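Local coordinates for V-type ATP synthase alpha chain (Nanoarchaeum equitans Kin4-M, PDB 5BN3), which forms the A subunit of an archaeal V-type ATP synthase, built round a P-loop nucleotide-binding domain that holds ADP in this model, at residues Ile79-Gly82 with Leu83-Leu87; Val135-Gly139 with Phe140-Ile144; His180-Pro183 with Ile184-Arg188; Leu261-Phe264 with Pro265-Lys268. One frame throughout, in Å; residues are numbered along the deposited sequence.

Interaction 1: Ile79-Gly82 with Leu83-Leu87; sequences IFDG and LGRPL
F80 and P86 face each other across a tight reversal of the chain, their CA atoms 4.4 Å apart in a single beta bridge, and the segments 79-82 and 83-87 run 149° apart. Three backbone bonds set the geometry: L87 N to I79 O, D81 N to R85 O at 2.8 Å, and G84 N to D81 O, which closes a type I turn from D81 to G84. The D81 carboxylate reaches across the bend. Its OD1 accepts R85 N at 2.6 Å from the syn side, and more weakly L83 N. OD2 offers its syn lone pair to R85 NE at 2.7 Å in a salt bridge, the carboxylate and guanidinium planes 40° apart. A chi1 of 72° sets D81 CG between backbone N and carbonyl carbon, which turns the acid back over the turn. R85 also reaches E49 and the carbonyl of I103 through NH1. I79 CG1 meets L87 CD1 at 3.9 Å on one side of the strand, and F80 CE2 meets P86 CB at 4.0 Å on the other. Strand 79-80 lies parallel to strand 280-285, whose L282 and A284 pack on I79, while P86 stands at the N-cap position of helix 87-94 and L87 touches P101 of the NEQ263 chain.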
# COMPACT_ATOMS: atom_id res chain seq x y z
N ILE A 79 14.44 -8.71 41.20
CA ILE A 79 14.13 -8.85 39.78
C ILE A 79 13.59 -10.25 39.48
O ILE A 79 14.14 -11.26 39.93
CB ILE A 79 15.36 -8.52 38.90
CG1 ILE A 79 15.02 -8.69 37.41
CG2 ILE A 79 16.57 -9.35 39.29
CD1 ILE A 79 16.12 -8.20 36.49
N PHE A 80 12.50 -10.31 38.73
CA PHE A 80 11.84 -11.57 38.42
C PHE A 80 11.66 -11.71 36.91
O PHE A 80 11.71 -10.71 36.19
CB PHE A 80 10.48 -11.63 39.11
CG PHE A 80 10.54 -11.42 40.60
CD1 PHE A 80 10.50 -10.14 41.14
CD2 PHE A 80 10.64 -12.51 41.46
CE1 PHE A 80 10.56 -9.95 42.51
CE2 PHE A 80 10.70 -12.32 42.83
CZ PHE A 80 10.66 -11.04 43.35
N ASP A 81 11.44 -12.93 36.44
CA ASP A 81 11.13 -13.13 35.02
C ASP A 81 9.63 -12.98 34.79
O ASP A 81 8.89 -12.65 35.71
CB ASP A 81 11.67 -14.48 34.50
CG ASP A 81 10.88 -15.67 35.02
OD1 ASP A 81 10.04 -15.52 35.93
OD2 ASP A 81 11.12 -16.79 34.51
N GLY A 82 9.18 -13.21 33.56
CA GLY A 82 7.78 -13.04 33.21
C GLY A 82 6.82 -13.91 34.00
O GLY A 82 5.64 -13.59 34.11
N LEU A 83 7.32 -15.01 34.55
CA LEU A 83 6.49 -15.94 35.31
C LEU A 83 6.63 -15.73 36.81
O LEU A 83 6.04 -16.48 37.60
CB LEU A 83 6.81 -17.39 34.93
CG LEU A 83 6.40 -17.85 33.52
CD1 LEU A 83 6.84 -19.28 33.27
CD2 LEU A 83 4.91 -17.71 33.34
N GLY A 84 7.40 -14.73 37.21
CA GLY A 84 7.57 -14.43 38.62
C GLY A 84 8.67 -15.24 39.28
O GLY A 84 8.71 -15.38 40.50
N ARG A 85 9.59 -15.76 38.47
CA ARG A 85 10.71 -16.52 38.99
C ARG A 85 11.90 -15.60 39.26
O ARG A 85 12.29 -14.82 38.39
CB ARG A 85 11.10 -17.65 38.03
CG ARG A 85 9.96 -18.64 37.77
CD ARG A 85 10.35 -19.75 36.80
NE ARG A 85 10.48 -19.28 35.42
CZ ARG A 85 10.72 -20.06 34.38
NH1 ARG A 85 10.87 -21.37 34.55
NH2 ARG A 85 10.82 -19.55 33.16
N PRO A 86 12.46 -15.67 40.47
CA PRO A 86 13.54 -14.76 40.87
C PRO A 86 14.85 -15.07 40.16
O PRO A 86 15.37 -16.18 40.30
CB PRO A 86 13.67 -15.02 42.38
CG PRO A 86 13.19 -16.42 42.56
CD PRO A 86 12.11 -16.63 41.54
N LEU A 87 15.37 -14.10 39.42
CA LEU A 87 16.56 -14.31 38.60
C LEU A 87 17.84 -14.44 39.42
O LEU A 87 18.81 -15.06 38.98
CB LEU A 87 16.69 -13.18 37.57
CG LEU A 87 15.60 -13.15 36.50
CD1 LEU A 87 15.78 -11.98 35.56
CD2 LEU A 87 15.62 -14.45 35.72

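Interaction 2: Val135-Gly139 with Phe140-Ile144; sequences VNENG and FEHRI
The imidazole of H142 receives E137 at its edge: OE1 lies in the ring plane, 2.8 Å from ND1, in a bond of 168° at the hydrogen, and the carboxylate and ring planes are only 20° apart. The ring of F308 also meets this imidazole. E137 and H142 run side by side on one face of a beta hairpin. Both leave with CG anti to the backbone N, and the extended glutamate brings its carboxylate level with the ring. The remaining polar atoms are held too, H142 NE2 by the hydroxyl of Y307 and E137 OE2 by the amide of G74, which would help fix the rotation of both flat groups. The backbone ladder pairs V135 with H142 and E137 with F140 as hydrogen-bonded pairs, with N136-E141 between them as a non-hydrogen-bonded pair, and a type I' turn from E137 to F140 closes it, E137 N reaching F140 O at 2.8 Å. V135 CG2 touches I144 CD1 at 3.8 Å. Strand 140-145 forms one edge of its four-stranded antiparallel sheet within this chain; beyond strand 131-137, W114 and F116 of strand 114-118 pack against V135, while Y313 meets the ring of F140.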
# COMPACT_ATOMS: atom_id res chain seq x y z
N VAL A 135 4.61 -5.38 57.91
CA VAL A 135 5.96 -5.91 57.88
C VAL A 135 6.92 -4.85 57.34
O VAL A 135 6.68 -4.29 56.27
CB VAL A 135 6.05 -7.17 56.99
CG1 VAL A 135 7.50 -7.57 56.77
CG2 VAL A 135 5.28 -8.32 57.61
N ASN A 136 7.98 -4.56 58.08
CA ASN A 136 9.00 -3.66 57.55
C ASN A 136 9.84 -4.37 56.49
O ASN A 136 10.58 -5.31 56.80
CB ASN A 136 9.90 -3.11 58.66
CG ASN A 136 11.01 -2.21 58.13
OD1 ASN A 136 10.79 -1.03 57.87
ND2 ASN A 136 12.20 -2.78 57.96
N GLU A 137 9.72 -3.92 55.25
CA GLU A 137 10.51 -4.47 54.16
C GLU A 137 11.58 -3.46 53.75
O GLU A 137 11.37 -2.68 52.82
CB GLU A 137 9.61 -4.84 52.98
CG GLU A 137 10.28 -5.72 51.92
CD GLU A 137 9.29 -6.31 50.94
OE1 GLU A 137 8.08 -6.02 51.06
OE2 GLU A 137 9.71 -7.07 50.04
N ASN A 138 12.70 -3.47 54.46
CA ASN A 138 13.81 -2.54 54.24
C ASN A 138 13.41 -1.07 54.16
O ASN A 138 13.84 -0.35 53.26
CB ASN A 138 14.63 -2.95 53.01
CG ASN A 138 15.36 -4.28 53.21
OD1 ASN A 138 16.40 -4.33 53.86
ND2 ASN A 138 14.81 -5.34 52.64
N GLY A 139 12.59 -0.63 55.11
CA GLY A 139 12.17 0.76 55.17
C GLY A 139 10.77 1.02 54.65
O GLY A 139 10.22 2.11 54.87
N PHE A 140 10.19 0.05 53.96
CA PHE A 140 8.83 0.18 53.46
C PHE A 140 7.83 -0.54 54.36
O PHE A 140 8.04 -1.71 54.71
CB PHE A 140 8.73 -0.36 52.03
CG PHE A 140 7.39 -0.13 51.39
CD1 PHE A 140 7.10 1.08 50.77
CD2 PHE A 140 6.42 -1.12 51.39
CE1 PHE A 140 5.87 1.30 50.18
CE2 PHE A 140 5.19 -0.91 50.80
CZ PHE A 140 4.91 0.31 50.19
N GLU A 141 6.75 0.15 54.72
CA GLU A 141 5.71 -0.47 55.53
C GLU A 141 4.79 -1.34 54.66
O GLU A 141 3.79 -0.87 54.12
CB GLU A 141 4.88 0.59 56.28
CG GLU A 141 3.79 -0.00 57.16
CD GLU A 141 2.89 1.05 57.78
OE1 GLU A 141 1.71 1.12 57.38
OE2 GLU A 141 3.35 1.79 58.67
N HIS A 142 5.14 -2.61 54.54
CA HIS A 142 4.33 -3.55 53.77
C HIS A 142 3.10 -3.92 54.58
O HIS A 142 3.21 -4.47 55.68
CB HIS A 142 5.14 -4.79 53.41
CG HIS A 142 4.52 -5.63 52.33
ND1 HIS A 142 5.26 -6.12 51.27
CD2 HIS A 142 3.26 -6.06 52.15
CE1 HIS A 142 4.46 -6.82 50.49
NE2 HIS A 142 3.24 -6.80 50.99
N ARG A 143 1.93 -3.63 54.04
CA ARG A 143 0.68 -3.93 54.73
C ARG A 143 0.15 -5.30 54.33
O ARG A 143 -0.15 -5.55 53.16
CB ARG A 143 -0.34 -2.82 54.47
CG ARG A 143 0.05 -1.51 55.13
CD ARG A 143 -0.65 -0.31 54.52
NE ARG A 143 -0.12 0.94 55.07
CZ ARG A 143 -0.39 2.15 54.58
NH1 ARG A 143 -1.18 2.29 53.53
NH2 ARG A 143 0.15 3.23 55.15
N ILE A 144 0.05 -6.19 55.31
CA ILE A 144 -0.44 -7.54 55.06
C ILE A 144 -1.96 -7.50 54.97
O ILE A 144 -2.66 -7.41 55.98
CB ILE A 144 0.00 -8.51 56.17
CG1 ILE A 144 1.51 -8.38 56.41
CG2 ILE A 144 -0.36 -9.95 55.80
CD1 ILE A 144 2.36 -8.62 55.17

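Interaction 3: His180-Pro183 with Ile184-Arg188; sequences HEWP and IRKPR
W182 and K186 meet where the chain leaves strand 180-183 through a type I turn from P183 to K186, closed by K186 N to P183 O at 3.1 Å. The indole NE1 donates to K186 O at 2.8 Å, the oxygen lying in the ring plane although the donor is tilted 35° from the carbonyl plane. R188 crosses one face. Its CG sits 3.6 Å from the centroid of the five-membered ring in a CH-pi contact, and CZ lies 5.0 Å from the centroid of the six-membered ring, 20° off the normal, in a cation-pi contact with the guanidinium plane steeply turned. CD of P183 lies against the opposite face, toward its rim. A bend at chi3 (58°) carries the arginine back over the indole to H180, whose NE2 accepts R188 NH1 at 3.1 Å from near the imidazole plane. K186, extended, passes its CD along CZ2 of W182 at the indole rim. The cation of R188 also forms a salt bridge through NE with D310. The indole face, H180 NE2 and the D310 carboxylate thus share one arginine, and the acceptor role of H180 is consistent with an unprotonated NE2, any imidazole proton being probably on ND1.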
# COMPACT_ATOMS: atom_id res chain seq x y z
N HIS A 180 -0.43 -14.31 49.78
CA HIS A 180 -1.47 -15.10 49.15
C HIS A 180 -1.28 -15.14 47.64
O HIS A 180 -0.58 -14.29 47.08
CB HIS A 180 -2.88 -14.60 49.52
CG HIS A 180 -3.24 -13.29 48.89
ND1 HIS A 180 -2.86 -12.08 49.42
CD2 HIS A 180 -3.99 -13.01 47.79
CE1 HIS A 180 -3.34 -11.10 48.67
NE2 HIS A 180 -4.03 -11.64 47.68
N GLU A 181 -1.87 -16.14 46.99
CA GLU A 181 -1.75 -16.29 45.55
C GLU A 181 -2.93 -15.65 44.84
O GLU A 181 -4.05 -15.65 45.36
CB GLU A 181 -1.65 -17.77 45.18
CG GLU A 181 -0.39 -18.46 45.65
CD GLU A 181 -0.31 -19.90 45.19
OE1 GLU A 181 -1.37 -20.54 45.04
OE2 GLU A 181 0.82 -20.40 44.97
N TRP A 182 -2.69 -15.11 43.65
CA TRP A 182 -3.75 -14.50 42.87
C TRP A 182 -3.56 -14.72 41.37
O TRP A 182 -2.45 -14.57 40.86
CB TRP A 182 -3.83 -13.00 43.17
CG TRP A 182 -5.04 -12.36 42.59
CD1 TRP A 182 -5.14 -11.73 41.38
CD2 TRP A 182 -6.34 -12.29 43.18
NE1 TRP A 182 -6.42 -11.27 41.19
CE2 TRP A 182 -7.18 -11.60 42.28
CE3 TRP A 182 -6.87 -12.74 44.39
CZ2 TRP A 182 -8.52 -11.36 42.55
CZ3 TRP A 182 -8.21 -12.49 44.66
CH2 TRP A 182 -9.02 -11.81 43.75
N PRO A 183 -4.64 -15.09 40.67
CA PRO A 183 -4.59 -15.29 39.22
C PRO A 183 -4.30 -13.98 38.50
O PRO A 183 -5.07 -13.03 38.64
CB PRO A 183 -6.02 -15.77 38.88
CG PRO A 183 -6.59 -16.25 40.19
CD PRO A 183 -5.98 -15.36 41.23
N ILE A 184 -3.22 -13.93 37.73
CA ILE A 184 -2.78 -12.68 37.10
C ILE A 184 -3.73 -12.16 36.02
O ILE A 184 -3.72 -10.97 35.71
CB ILE A 184 -1.36 -12.81 36.51
CG1 ILE A 184 -1.30 -13.91 35.44
CG2 ILE A 184 -0.34 -13.07 37.61
CD1 ILE A 184 0.05 -14.02 34.76
N ARG A 185 -4.55 -13.04 35.45
CA ARG A 185 -5.50 -12.64 34.41
C ARG A 185 -6.78 -12.05 35.00
O ARG A 185 -7.66 -11.60 34.28
CB ARG A 185 -5.86 -13.82 33.50
CG ARG A 185 -4.71 -14.31 32.64
CD ARG A 185 -5.17 -15.37 31.65
NE ARG A 185 -4.06 -15.89 30.86
CZ ARG A 185 -3.60 -15.32 29.76
NH1 ARG A 185 -4.16 -14.20 29.30
NH2 ARG A 185 -2.58 -15.85 29.10
N LYS A 186 -6.87 -12.06 36.33
CA LYS A 186 -8.07 -11.61 37.02
C LYS A 186 -7.79 -10.31 37.77
O LYS A 186 -6.94 -10.27 38.66
CB LYS A 186 -8.53 -12.69 38.00
CG LYS A 186 -9.83 -12.37 38.74
CD LYS A 186 -10.22 -13.55 39.61
CE LYS A 186 -11.48 -13.26 40.41
NZ LYS A 186 -11.84 -14.40 41.30
N PRO A 187 -8.51 -9.24 37.40
CA PRO A 187 -8.35 -7.94 38.05
C PRO A 187 -8.71 -8.01 39.53
O PRO A 187 -9.71 -8.64 39.87
CB PRO A 187 -9.36 -7.05 37.32
CG PRO A 187 -9.58 -7.72 36.00
CD PRO A 187 -9.47 -9.19 36.28
N ARG A 188 -7.91 -7.39 40.39
CA ARG A 188 -8.18 -7.42 41.82
C ARG A 188 -9.30 -6.45 42.19
O ARG A 188 -9.30 -5.29 41.77
CB ARG A 188 -6.91 -7.12 42.63
CG ARG A 188 -5.87 -8.24 42.55
CD ARG A 188 -4.59 -7.90 43.30
NE ARG A 188 -4.82 -7.60 44.71
CZ ARG A 188 -4.93 -8.51 45.67
NH1 ARG A 188 -4.84 -9.80 45.38
NH2 ARG A 188 -5.14 -8.13 46.93

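Interaction 4: Leu261-Phe264 with Pro265-Lys268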
# COMPACT_ATOMS: atom_id res chain seq x y z
N LEU A 261 19.54 -2.46 37.71
CA LEU A 261 20.14 -3.19 38.83
C LEU A 261 21.43 -2.53 39.31
O LEU A 261 21.73 -2.56 40.50
CB LEU A 261 20.42 -4.64 38.43
CG LEU A 261 19.24 -5.59 38.25
CD1 LEU A 261 19.71 -6.96 37.79
CD2 LEU A 261 18.46 -5.70 39.54
N GLU A 262 22.18 -1.95 38.38
CA GLU A 262 23.46 -1.33 38.72
C GLU A 262 23.33 0.07 39.30
O GLU A 262 24.09 0.45 40.19
CB GLU A 262 24.38 -1.29 37.48
CG GLU A 262 24.91 -2.65 37.03
CD GLU A 262 25.96 -2.53 35.94
OE1 GLU A 262 26.34 -1.39 35.59
OE2 GLU A 262 26.42 -3.58 35.44
N GLU A 263 22.36 0.84 38.80
CA GLU A 263 22.27 2.26 39.11
C GLU A 263 21.33 2.62 40.27
O GLU A 263 21.66 3.46 41.10
CB GLU A 263 21.89 3.06 37.86
CG GLU A 263 22.92 2.97 36.74
CD GLU A 263 24.25 3.60 37.13
OE1 GLU A 263 24.23 4.65 37.81
OE2 GLU A 263 25.30 3.04 36.77
N PHE A 264 20.16 1.99 40.31
CA PHE A 264 19.16 2.29 41.35
C PHE A 264 19.62 2.10 42.81
O PHE A 264 19.21 2.87 43.68
CB PHE A 264 17.86 1.51 41.08
CG PHE A 264 16.97 2.15 40.04
CD1 PHE A 264 17.50 2.63 38.85
CD2 PHE A 264 15.60 2.25 40.25
CE1 PHE A 264 16.68 3.21 37.89
CE2 PHE A 264 14.78 2.83 39.29
CZ PHE A 264 15.32 3.31 38.11
N PRO A 265 20.47 1.09 43.10
CA PRO A 265 20.99 1.01 44.47
C PRO A 265 21.89 2.18 44.86
O PRO A 265 22.13 2.38 46.06
CB PRO A 265 21.80 -0.29 44.45
CG PRO A 265 21.14 -1.13 43.42
CD PRO A 265 20.73 -0.16 42.34
N LYS A 266 22.40 2.93 43.89
CA LYS A 266 23.28 4.07 44.17
C LYS A 266 22.52 5.38 44.30
O LYS A 266 23.07 6.38 44.77
CB LYS A 266 24.32 4.24 43.06
CG LYS A 266 25.17 3.03 42.74
CD LYS A 266 26.24 3.43 41.72
CE LYS A 266 26.72 2.26 40.90
NZ LYS A 266 27.56 2.72 39.75
N LEU A 267 21.26 5.38 43.87
CA LEU A 267 20.48 6.61 43.84
C LEU A 267 19.57 6.73 45.06
O LEU A 267 19.09 5.73 45.59
CB LEU A 267 19.65 6.68 42.56
CG LEU A 267 20.45 6.70 41.26
CD1 LEU A 267 19.54 6.67 40.04
CD2 LEU A 267 21.36 7.92 41.21
N LYS A 268 19.34 7.97 45.50
CA LYS A 268 18.54 8.23 46.69
C LYS A 268 17.22 8.89 46.34
O LYS A 268 17.17 9.85 45.57
CB LYS A 268 19.33 9.11 47.66
CG LYS A 268 20.65 8.50 48.14
CD LYS A 268 20.40 7.34 49.10
CE LYS A 268 21.70 6.67 49.52
NZ LYS A 268 22.31 5.89 48.41
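P265 sets its ring against the carbonyl oxygen of L261 just beyond the C-terminal end of helix 254-263, in the P-loop nucleotide-binding domain, and the side chains of P265 and K266 both lie against carbonyls of the last helical turn. CD of the proline is 3.2 Å from L261 O and its CG 3.3 Å from the same oxygen. Having no N-H, P265 cannot donate the helical bond to that oxygen, and its ring carbons occupy the place instead. The chain nevertheless keeps turning. K266 N donates to E263 O at 2.9 Å and L267 N to F264 O at 3.2 Å, both three residues back.

E263 bends at chi2 (-64°) and its chain crosses that of K266, leaving OE2 and NZ 3.8 Å apart, a long salt bridge at the surface. L267 points toward the helix end, with CG 3.5 Å from E263 O, and packs on L276 and K238. F264 turns away to the buried side, where L276, M277 and T280 receive its ring, so the lysine and the phenylalanine mark the outer and inner sides of this helix end. E262 directs its carboxylate to the NEQ263 chain, where its OE2 accepts the amide of V106. K266 itself runs back along the helix, extended beyond CG, so that its CE comes within 3.3 Å of E262 O.

The four contacts follow one another in series, each closing a short local turn with no nesting or crossing. Interaction 1 turns the chain from strand 79-80 into helix 87-94. Interaction 2 is the hairpin of strands 131-137 and 140-145, and interaction 3 carries the chain out of strand 180-183 toward strand 192-193. Interaction 4 leads from helix 254-263 toward strand 280-285. Interactions 1 and 4 touch directly, I79 CD1 lying 4.0 Å from L261 CD1, and both pack on L282 of strand 280-285 and on the NEQ263 chain. Interactions 3 and 4 are farthest apart, with centres about 30 Å from each other.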